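Local coordinates for monosaccharide ABC transporter substrate-binding protein, CUT2 family (Acidothermus cellulolyticus, PDB 4RU1) that binds myo-inositol in the cleft between its two lobes and probably delivers it, as a solute-binding protein, to an ABC-type sugar transporter, at residues Val67-Ala72 against Pro92-Ala97; Thr189-Leu194 against Ile215-Asp220; Asp33-Ile38 against Ile249-Tyr254. All blocks are in the same frame, centred on the assembly; numbering follows the deposited sequence. Where two conformers were deposited one is given.

Contact 1: Val67-Ala72 against Pro92-Ala97; sequences VLIQDA and PAIKQA
Ile69 lies over the methyl group of Ala93, its CB 4.1 Å from Ala93 CB, and spreads its two branches along the facing helix. With CG1 set anti to the carbonyl carbon, the longer branch runs on until CD1 rests 3.9 Å from Ile94 CG1, while CG2 turns the other way, over the backbone carbonyl of Ala93 and up to the methyl of Ala97 one turn later. One isoleucine therefore meets three residues of the facing helix, Ala93, Ile94 and Ala97. On the side turned away from the sheet, the contact becomes polar: Gln70 NE2 donates to Gln96 OE1 over 3.2 Å, with an N-H...O angle of 156°. The acceptor lies nearly in the amide plane of Gln70, but the two amide planes are turned 32° against each other. The axes of segments 67-72 and 92-97 run almost parallel, 10° apart, and approach to 9.1 Å. Beneath them Ile69 and Ile94 both reach Val82, and Ala97 touches Ile80, both on strand 79-82. Neighbouring helices lying side by side on one face of a parallel sheet, each joined to the next through a strand, are typical of the Rossmann-like alpha/beta lobes of periplasmic binding proteins.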
loop_
_atom_site.group_PDB
_atom_site.type_symbol
_atom_site.label_atom_id
_atom_site.label_comp_id
_atom_site.label_asym_id
_atom_site.label_seq_id
_atom_site.Cartn_x
_atom_site.Cartn_y
_atom_site.Cartn_z
ATOM N N VAL A 67 -5.217 -5.015 19.159
ATOM C CA VAL A 67 -6.430 -5.065 19.951
ATOM C C VAL A 67 -7.648 -5.212 19.045
ATOM O O VAL A 67 -8.566 -5.913 19.354
ATOM C CB VAL A 67 -6.503 -3.811 20.825
ATOM C CG1 VAL A 67 -7.812 -3.718 21.588
ATOM C CG2 VAL A 67 -5.368 -3.823 21.845
ATOM N N LEU A 68 -7.668 -4.517 17.903
ATOM C CA LEU A 68 -8.755 -4.691 16.921
ATOM C C LEU A 68 -8.860 -6.168 16.463
ATOM O O LEU A 68 -9.961 -6.584 16.203
ATOM C CB LEU A 68 -8.583 -3.737 15.724
ATOM C CG LEU A 68 -8.623 -2.224 15.967
ATOM C CD1 LEU A 68 -8.302 -1.580 14.668
ATOM C CD2 LEU A 68 -9.948 -1.741 16.538
ATOM N N ILE A 69 -7.758 -6.895 16.295
ATOM C CA ILE A 69 -7.796 -8.330 15.903
ATOM C C ILE A 69 -8.491 -9.103 17.001
ATOM O O ILE A 69 -9.384 -9.898 16.690
ATOM C CB ILE A 69 -6.407 -8.928 15.616
ATOM C CG1 ILE A 69 -5.782 -8.196 14.433
ATOM C CG2 ILE A 69 -6.523 -10.393 15.276
ATOM C CD1 ILE A 69 -4.288 -8.368 14.270
ATOM N N GLN A 70 -8.072 -8.880 18.253
ATOM C CA GLN A 70 -8.734 -9.485 19.436
ATOM C C GLN A 70 -10.246 -9.230 19.524
ATOM O O GLN A 70 -11.024 -10.152 19.804
ATOM C CB GLN A 70 -7.953 -9.098 20.699
ATOM C CG GLN A 70 -6.508 -9.626 20.662
ATOM C CD GLN A 70 -5.583 -9.193 21.809
ATOM O OE1 GLN A 70 -5.459 -8.014 22.138
ATOM N NE2 GLN A 70 -4.873 -10.163 22.379
ATOM N N ASP A 71 -10.663 -7.984 19.233
ATOM C CA ASP A 71 -12.101 -7.565 19.208
ATOM C C ASP A 71 -12.818 -8.465 18.255
ATOM O O ASP A 71 -13.812 -9.024 18.597
ATOM C CB ASP A 71 -12.392 -6.127 18.796
ATOM C CG ASP A 71 -11.785 -5.059 19.761
ATOM O OD1 ASP A 71 -11.435 -5.383 20.942
ATOM O OD2 ASP A 71 -11.731 -3.885 19.275
ATOM N N ALA A 72 -12.279 -8.655 17.032
ATOM C CA ALA A 72 -12.958 -9.502 16.031
ATOM C C ALA A 72 -12.929 -11.022 16.416
ATOM O O ALA A 72 -13.963 -11.685 16.219
ATOM C CB ALA A 72 -12.338 -9.284 14.603
ATOM N N PRO A 92 1.507 -12.132 17.159
ATOM C CA PRO A 92 0.900 -12.903 18.278
ATOM C C PRO A 92 -0.650 -12.869 18.239
ATOM O O PRO A 92 -1.277 -13.915 18.401
ATOM C CB PRO A 92 1.428 -12.155 19.497
ATOM C CG PRO A 92 2.648 -11.406 19.075
ATOM C CD PRO A 92 2.336 -11.013 17.641
ATOM N N ALA A 93 -1.245 -11.703 17.950
ATOM C CA ALA A 93 -2.702 -11.622 17.882
ATOM C C ALA A 93 -3.225 -12.386 16.678
ATOM O O ALA A 93 -4.277 -13.005 16.719
ATOM C CB ALA A 93 -3.181 -10.163 17.818
ATOM N N ILE A 94 -2.476 -12.394 15.581
ATOM C CA ILE A 94 -2.924 -13.164 14.441
ATOM C C ILE A 94 -2.907 -14.676 14.767
ATOM O O ILE A 94 -3.908 -15.366 14.519
ATOM C CB ILE A 94 -2.159 -12.818 13.118
ATOM C CG1 ILE A 94 -2.343 -11.346 12.718
ATOM C CG2 ILE A 94 -2.584 -13.768 12.028
ATOM C CD1 ILE A 94 -1.388 -10.794 11.709
ATOM N N LYS A 95 -1.810 -15.120 15.414
ATOM C CA LYS A 95 -1.741 -16.523 15.858
ATOM C C LYS A 95 -2.870 -16.875 16.776
ATOM O O LYS A 95 -3.446 -17.957 16.664
ATOM C CB LYS A 95 -0.451 -16.790 16.563
ATOM C CG LYS A 95 0.698 -16.798 15.559
ATOM C CD LYS A 95 1.999 -17.113 16.288
ATOM C CE LYS A 95 3.169 -17.282 15.329
ATOM N NZ LYS A 95 4.520 -17.163 15.965
ATOM N N GLN A 96 -3.240 -15.962 17.657
ATOM C CA GLN A 96 -4.376 -16.222 18.519
ATOM C C GLN A 96 -5.665 -16.376 17.723
ATOM O O GLN A 96 -6.486 -17.234 18.026
ATOM C CB GLN A 96 -4.512 -15.139 19.590
ATOM C CG GLN A 96 -3.473 -15.243 20.694
ATOM C CD GLN A 96 -3.437 -14.021 21.599
ATOM O OE1 GLN A 96 -4.395 -13.249 21.674
ATOM N NE2 GLN A 96 -2.330 -13.847 22.299
ATOM N N ALA A 97 -5.850 -15.549 16.700
ATOM C CA ALA A 97 -7.105 -15.648 15.922
ATOM C C ALA A 97 -7.136 -17.004 15.225
ATOM O O ALA A 97 -8.134 -17.664 15.171
ATOM C CB ALA A 97 -7.184 -14.521 14.899
#

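Contact 2: Thr189-Leu194 against Ile215-Asp220; sequences TIAAKL and IQAVKD
Ala217 is the first residue of 215-220 to meet the facing helix, and its methyl group presses between Ile190 and Ala191. Ala217 CB sits 3.6 Å from Ile190 CG2 and equally close to the backbone N of Ala191, so it touches main chain as well as side chain. Such closeness is possible because both residues at the crossing are alanines: the CA atoms of Ala191 and Ala217 are only 4.5 Å apart. Ala191 CB in turn lies 3.8 Å from Ala217 O and 4.1 Å from Ala217 CB.

Val218 follows. Its side chain sets off away from the other helix, yet CG2, set anti to the carbonyl carbon, still reaches Leu194. Leu194 CD1 and Val218 CG2, 3.5 Å apart, are closer than usual for two methyl carbons. CD1 also lies near Val218 CA, which places the leucine tip against the backbone as well. Below, Val218 rests on Ile227 of strand 226-230, and Ile190 on Val149 of strand 145-150, so the contact rests on two strands of the mixed sheet.

Asp220 closes the segment at its exposed end, where its CB comes to 4.3 Å from Ala191 CB. Its carboxylate is engaged by Arg187, one turn before Ala191 on helix 183-196, in a salt bridge that adds a polar link between the same two helices.

The axes of 189-194 and 215-220 approach to 8.0 Å and cross at -45°, with the two alanines at the crossing. Successive helices on one face of a sheet, joined by right-handed beta-alpha-beta crossovers, are characteristic of the second alpha/beta lobe of a type I periplasmic binding protein.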
loop_
_atom_site.group_PDB
_atom_site.type_symbol
_atom_site.label_atom_id
_atom_site.label_comp_id
_atom_site.label_asym_id
_atom_site.label_seq_id
_atom_site.Cartn_x
_atom_site.Cartn_y
_atom_site.Cartn_z
ATOM N N THR A 189 9.006 20.164 4.508
ATOM C CA THR A 189 10.150 19.322 4.824
ATOM C C THR A 189 10.733 18.890 3.503
ATOM O O THR A 189 11.944 18.779 3.373
ATOM C CB THR A 189 9.707 18.161 5.700
ATOM O OG1 THR A 189 9.279 18.663 6.981
ATOM C CG2 THR A 189 10.780 17.122 5.973
ATOM N N ILE A 190 9.906 18.445 2.565
ATOM C CA ILE A 190 10.477 18.059 1.271
ATOM C C ILE A 190 11.135 19.247 0.596
ATOM O O ILE A 190 12.180 19.099 -0.021
ATOM C CB ILE A 190 9.427 17.411 0.322
ATOM C CG1 ILE A 190 8.925 16.114 0.937
ATOM C CG2 ILE A 190 9.967 17.129 -1.089
ATOM C CD1 ILE A 190 7.676 15.514 0.253
ATOM N N ALA A 191 10.485 20.411 0.581
ATOM C CA ALA A 191 11.114 21.556 -0.106
ATOM C C ALA A 191 12.468 21.932 0.484
ATOM O O ALA A 191 13.384 22.245 -0.264
ATOM C CB ALA A 191 10.208 22.764 0.049
ATOM N N ALA A 192 12.562 21.914 1.794
ATOM C CA ALA A 192 13.807 22.219 2.513
ATOM C C ALA A 192 14.923 21.246 2.119
ATOM O O ALA A 192 16.028 21.659 1.806
ATOM C CB ALA A 192 13.541 22.258 4.017
ATOM N N LYS A 193 14.619 19.959 2.061
ATOM C CA LYS A 193 15.599 18.966 1.717
ATOM C C LYS A 193 16.080 19.208 0.292
ATOM O O LYS A 193 17.264 19.154 0.010
ATOM C CB LYS A 193 15.021 17.554 1.893
ATOM C CG LYS A 193 15.982 16.478 1.455
ATOM C CD LYS A 193 16.989 16.111 2.548
ATOM C CE LYS A 193 18.417 16.049 2.011
ATOM N NZ LYS A 193 19.026 17.380 1.735
ATOM N N LEU A 194 15.153 19.521 -0.635
ATOM C CA LEU A 194 15.552 19.789 -2.022
ATOM C C LEU A 194 16.439 21.034 -2.136
ATOM O O LEU A 194 17.420 21.049 -2.938
ATOM C CB LEU A 194 14.294 19.963 -2.918
ATOM C CG LEU A 194 13.526 18.643 -3.022
ATOM C CD1 LEU A 194 12.239 18.801 -3.842
ATOM C CD2 LEU A 194 14.341 17.469 -3.585
ATOM N N ILE A 215 5.230 17.403 -5.584
ATOM C CA ILE A 215 5.181 18.174 -6.833
ATOM C C ILE A 215 5.180 19.670 -6.421
ATOM O O ILE A 215 5.872 20.485 -7.024
ATOM C CB ILE A 215 3.915 17.860 -7.634
ATOM C CG1 ILE A 215 3.984 16.434 -8.194
ATOM C CG2 ILE A 215 3.677 18.879 -8.785
ATOM C CD1 ILE A 215 2.635 15.914 -8.617
ATOM N N GLN A 216 4.428 20.002 -5.390
ATOM C CA GLN A 216 4.358 21.361 -4.947
ATOM C C GLN A 216 5.660 21.831 -4.283
ATOM O O GLN A 216 6.175 22.966 -4.560
ATOM C CB GLN A 216 3.223 21.580 -3.967
ATOM C CG GLN A 216 1.831 21.485 -4.557
ATOM C CD GLN A 216 1.717 22.300 -5.856
ATOM O OE1 GLN A 216 1.493 21.759 -6.932
ATOM N NE2 GLN A 216 1.886 23.608 -5.743
ATOM N N ALA A 217 6.271 20.929 -3.502
ATOM C CA ALA A 217 7.599 21.161 -2.865
ATOM C C ALA A 217 8.713 21.407 -3.843
ATOM O O ALA A 217 9.517 22.310 -3.622
ATOM C CB ALA A 217 7.952 19.981 -1.992
ATOM N N VAL A 218 8.725 20.682 -4.935
ATOM C CA VAL A 218 9.724 20.926 -5.919
ATOM C C VAL A 218 9.601 22.353 -6.457
ATOM O O VAL A 218 10.628 23.026 -6.654
ATOM C CB VAL A 218 9.615 19.865 -7.054
ATOM C CG1 VAL A 218 10.195 20.403 -8.339
ATOM C CG2 VAL A 218 10.183 18.537 -6.634
ATOM N N LYS A 219 8.379 22.824 -6.755
ATOM C CA LYS A 219 8.177 24.236 -7.246
ATOM C C LYS A 219 8.598 25.239 -6.176
ATOM O O LYS A 219 9.303 26.219 -6.433
ATOM C CB LYS A 219 6.718 24.404 -7.641
ATOM C CG LYS A 219 6.467 24.244 -9.127
ATOM C CD LYS A 219 5.017 23.903 -9.482
ATOM C CE LYS A 219 4.026 24.910 -8.948
ATOM N NZ LYS A 219 2.720 24.220 -8.824
ATOM N N ASP A 220 8.174 24.978 -4.940
ATOM C CA ASP A 220 8.486 25.879 -3.847
ATOM C C ASP A 220 10.030 26.078 -3.696
ATOM O O ASP A 220 10.526 27.173 -3.401
ATOM C CB ASP A 220 7.987 25.296 -2.578
ATOM C CG ASP A 220 6.480 25.489 -2.345
ATOM O OD1 ASP A 220 5.799 26.237 -3.080
ATOM O OD2 ASP A 220 6.018 24.802 -1.426
#

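Contact 3: Asp33-Ile38 against Ile249-Tyr254; sequences DTFWDI and IDQQPY. With INS (1,2,3,4,5,6-hexahydroxy-cyclohexane), chain M.
Segment 33-38, which leads into the first turns of a helix, faces the bend where strand 248-250 gives way to helix 253-270, and the backbones come nearest at Ile38 and Tyr254, whose CA atoms are 5.5 Å apart. Pro253 fits between Phe35 and Ile38: its CB lies 3.7 Å from Phe35 CE1 and its CG 3.6 Å from Ile38 CG2. The amide of Gln251 crosses beside the phenyl ring, its OE1 3.4 Å from Phe35 CE1 and also close to CZ.

Both segments hold the myo-inositol. C1 of the cyclitol lies 3.9 Å above the plane of the Phe35 ring, over the centre, so the ligand rests on an aromatic floor. Asp33 OD2 accepts from myo-inositol O3 at 2.6 Å, while OD1 takes the N-H of Phe35 from above the carboxylate plane, a capping bond that fixes the acid. Trp36 NE1 donates to O4 of the cyclitol at 3.0 Å, and Gln251 OE1 accepts from O6 of the cyclitol at 2.9 Å. Gln251 is itself positioned through its NE2, which binds Glu256. Replacing Phe35 by an alanine would probably deprive the cyclitol of its floor and leave Pro253 and the Gln251 amide without the ring they pack against.

Asp231, Asn108 and Arg161 also hydrogen-bond the cyclitol. Around the contact, Pro253 also touches Ile39 and Tyr254 touches Ala45, so helix 253-270 lies against helix 35-49, while Asp250 continues the mixed sheet by pairing with Phe285 in strand 285-287.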
loop_
_atom_site.group_PDB
_atom_site.type_symbol
_atom_site.label_atom_id
_atom_site.label_comp_id
_atom_site.label_asym_id
_atom_site.label_seq_id
_atom_site.Cartn_x
_atom_site.Cartn_y
_atom_site.Cartn_z
ATOM N N ASP A 33 -5.958 9.029 5.045
ATOM C CA ASP A 33 -5.150 8.443 3.972
ATOM C C ASP A 33 -6.118 7.812 2.963
ATOM O O ASP A 33 -6.685 6.718 3.176
ATOM C CB ASP A 33 -4.134 7.473 4.542
ATOM C CG ASP A 33 -3.256 6.844 3.434
ATOM O OD1 ASP A 33 -3.526 7.171 2.254
ATOM O OD2 ASP A 33 -2.335 6.059 3.788
ATOM N N THR A 34 -6.329 8.524 1.859
ATOM C CA THR A 34 -7.312 8.198 0.892
ATOM C C THR A 34 -7.028 6.893 0.106
ATOM O O THR A 34 -7.882 6.339 -0.549
ATOM C CB THR A 34 -7.575 9.337 -0.089
ATOM O OG1 THR A 34 -6.379 9.660 -0.759
ATOM C CG2 THR A 34 -8.158 10.539 0.653
ATOM N N PHE A 35 -5.799 6.407 0.194
ATOM C CA PHE A 35 -5.473 5.126 -0.433
ATOM C C PHE A 35 -6.430 4.060 0.004
ATOM O O PHE A 35 -6.865 3.259 -0.781
ATOM C CB PHE A 35 -4.067 4.671 -0.036
ATOM C CG PHE A 35 -3.751 3.260 -0.424
ATOM C CD1 PHE A 35 -3.336 2.960 -1.675
ATOM C CD2 PHE A 35 -3.751 2.261 0.547
ATOM C CE1 PHE A 35 -2.973 1.636 -1.996
ATOM C CE2 PHE A 35 -3.423 0.976 0.245
ATOM C CZ PHE A 35 -3.066 0.672 -1.047
ATOM N N TRP A 36 -6.840 4.116 1.251
ATOM C CA TRP A 36 -7.587 3.041 1.936
ATOM C C TRP A 36 -9.060 3.113 1.440
ATOM O O TRP A 36 -9.820 2.143 1.566
ATOM C CB TRP A 36 -7.439 3.134 3.461
ATOM C CG TRP A 36 -6.080 2.770 3.834
ATOM C CD1 TRP A 36 -4.987 3.630 3.992
ATOM C CD2 TRP A 36 -5.556 1.453 3.885
ATOM N NE1 TRP A 36 -3.815 2.879 4.197
ATOM C CE2 TRP A 36 -4.156 1.548 4.107
ATOM C CE3 TRP A 36 -6.130 0.159 3.765
ATOM C CZ2 TRP A 36 -3.366 0.402 4.235
ATOM C CZ3 TRP A 36 -5.320 -0.938 3.889
ATOM C CH2 TRP A 36 -3.974 -0.822 4.083
ATOM N N ASP A 37 -9.503 4.282 0.938
ATOM C CA ASP A 37 -10.850 4.348 0.308
ATOM C C ASP A 37 -10.909 3.429 -0.928
ATOM O O ASP A 37 -11.956 2.825 -1.173
ATOM C CB ASP A 37 -11.237 5.797 -0.030
ATOM C CG ASP A 37 -11.235 6.745 1.240
ATOM O OD1 ASP A 37 -11.574 6.286 2.350
ATOM O OD2 ASP A 37 -10.892 7.937 1.072
ATOM N N ILE A 38 -9.807 3.267 -1.664
ATOM C CA ILE A 38 -9.863 2.389 -2.819
ATOM C C ILE A 38 -9.888 0.934 -2.353
ATOM O O ILE A 38 -10.607 0.113 -2.908
ATOM C CB ILE A 38 -8.645 2.621 -3.756
ATOM C CG1 ILE A 38 -8.400 4.118 -4.055
ATOM C CG2 ILE A 38 -8.872 1.842 -5.025
ATOM C CD1 ILE A 38 -6.948 4.439 -4.470
ATOM N N ILE A 249 3.572 3.483 -9.787
ATOM C CA ILE A 249 3.536 2.043 -9.636
ATOM C C ILE A 249 2.187 1.636 -9.062
ATOM O O ILE A 249 1.839 2.023 -7.934
ATOM C CB ILE A 249 4.660 1.524 -8.734
ATOM C CG1 ILE A 249 6.048 1.909 -9.326
ATOM C CG2 ILE A 249 4.515 0.065 -8.501
ATOM C CD1 ILE A 249 7.219 1.663 -8.391
ATOM N N ASP A 250 1.437 0.843 -9.802
ATOM C CA ASP A 250 0.125 0.394 -9.380
ATOM C C ASP A 250 0.239 -0.966 -8.676
ATOM O O ASP A 250 0.856 -1.890 -9.224
ATOM C CB ASP A 250 -0.717 0.253 -10.642
ATOM C CG ASP A 250 -2.176 0.013 -10.394
ATOM O OD1 ASP A 250 -2.728 0.039 -9.238
ATOM O OD2 ASP A 250 -2.820 -0.222 -11.438
ATOM N N GLN A 251 -0.322 -1.000 -7.475
ATOM C CA GLN A 251 -0.476 -2.214 -6.670
ATOM C C GLN A 251 -1.886 -2.757 -6.629
ATOM O O GLN A 251 -2.157 -3.769 -5.953
ATOM C CB GLN A 251 0.029 -2.054 -5.221
ATOM C CG GLN A 251 -0.821 -1.114 -4.383
ATOM C CD GLN A 251 -0.388 -1.034 -2.915
ATOM O OE1 GLN A 251 -0.040 0.063 -2.387
ATOM N NE2 GLN A 251 -0.471 -2.155 -2.242
ATOM N N GLN A 252 -2.809 -2.058 -7.295
ATOM C CA GLN A 252 -4.235 -2.430 -7.387
ATOM C C GLN A 252 -4.851 -2.659 -6.020
ATOM O O GLN A 252 -5.312 -3.768 -5.678
ATOM C CB GLN A 252 -4.467 -3.597 -8.321
ATOM C CG GLN A 252 -4.027 -3.340 -9.741
ATOM C CD GLN A 252 -4.335 -4.535 -10.593
ATOM O OE1 GLN A 252 -3.594 -5.572 -10.512
ATOM N NE2 GLN A 252 -5.454 -4.495 -11.266
ATOM N N PRO A 253 -4.972 -1.552 -5.269
ATOM C CA PRO A 253 -5.743 -1.677 -4.021
ATOM C C PRO A 253 -7.131 -2.196 -4.116
ATOM O O PRO A 253 -7.592 -2.849 -3.148
ATOM C CB PRO A 253 -5.775 -0.244 -3.469
ATOM C CG PRO A 253 -5.476 0.623 -4.660
ATOM C CD PRO A 253 -4.509 -0.179 -5.491
ATOM N N TYR A 254 -7.827 -1.922 -5.213
ATOM C CA TYR A 254 -9.175 -2.432 -5.358
ATOM C C TYR A 254 -9.149 -3.931 -5.325
ATOM O O TYR A 254 -9.997 -4.596 -4.709
ATOM C CB TYR A 254 -9.796 -1.939 -6.654
ATOM C CG TYR A 254 -11.278 -2.290 -6.914
ATOM C CD1 TYR A 254 -11.633 -3.544 -7.438
ATOM C CD2 TYR A 254 -12.337 -1.380 -6.599
ATOM C CE1 TYR A 254 -12.969 -3.854 -7.689
ATOM C CE2 TYR A 254 -13.678 -1.689 -6.884
ATOM C CZ TYR A 254 -13.971 -2.911 -7.435
ATOM O OH TYR A 254 -15.288 -3.166 -7.758
HETATM C C1 INS M . 0.424 2.465 0.192
HETATM C C2 INS M . 0.456 3.848 0.824
HETATM C C3 INS M . -0.375 3.830 2.107
HETATM C C4 INS M . -0.002 2.705 3.047
HETATM C C5 INS M . -0.112 1.367 2.388
HETATM C C6 INS M . 0.683 1.275 1.114
HETATM O O1 INS M . 1.237 2.379 -0.989
HETATM O O2 INS M . 1.823 4.067 1.212
HETATM O O3 INS M . -0.132 5.099 2.746
HETATM O O4 INS M . -0.825 2.737 4.240
HETATM O O5 INS M . 0.362 0.295 3.233
HETATM O O6 INS M . 0.451 0.006 0.434
#

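Overall arrangement
From the N terminus, segment 33-38 opens the longest loop, which closes at 249-254 with 210 residues between; contacts 1 and 2 both fall within it, one after the other, without crossing. Contact 1 closes a short loop through strand 79-82 and joins two helices on the parallel sheet that includes strand 21-27. Contact 2 does the same through strand 202-205 on the mixed sheet of the other lobe. Their centres are about 41 Å apart, on opposite sides of the chain's centre. Contact 3 lies about 24 Å, centre to centre, from each, beside the ligand, and brings the N-terminal part of the first lobe's helix 35-49 against the chain leaving the second lobe's strand 248-250.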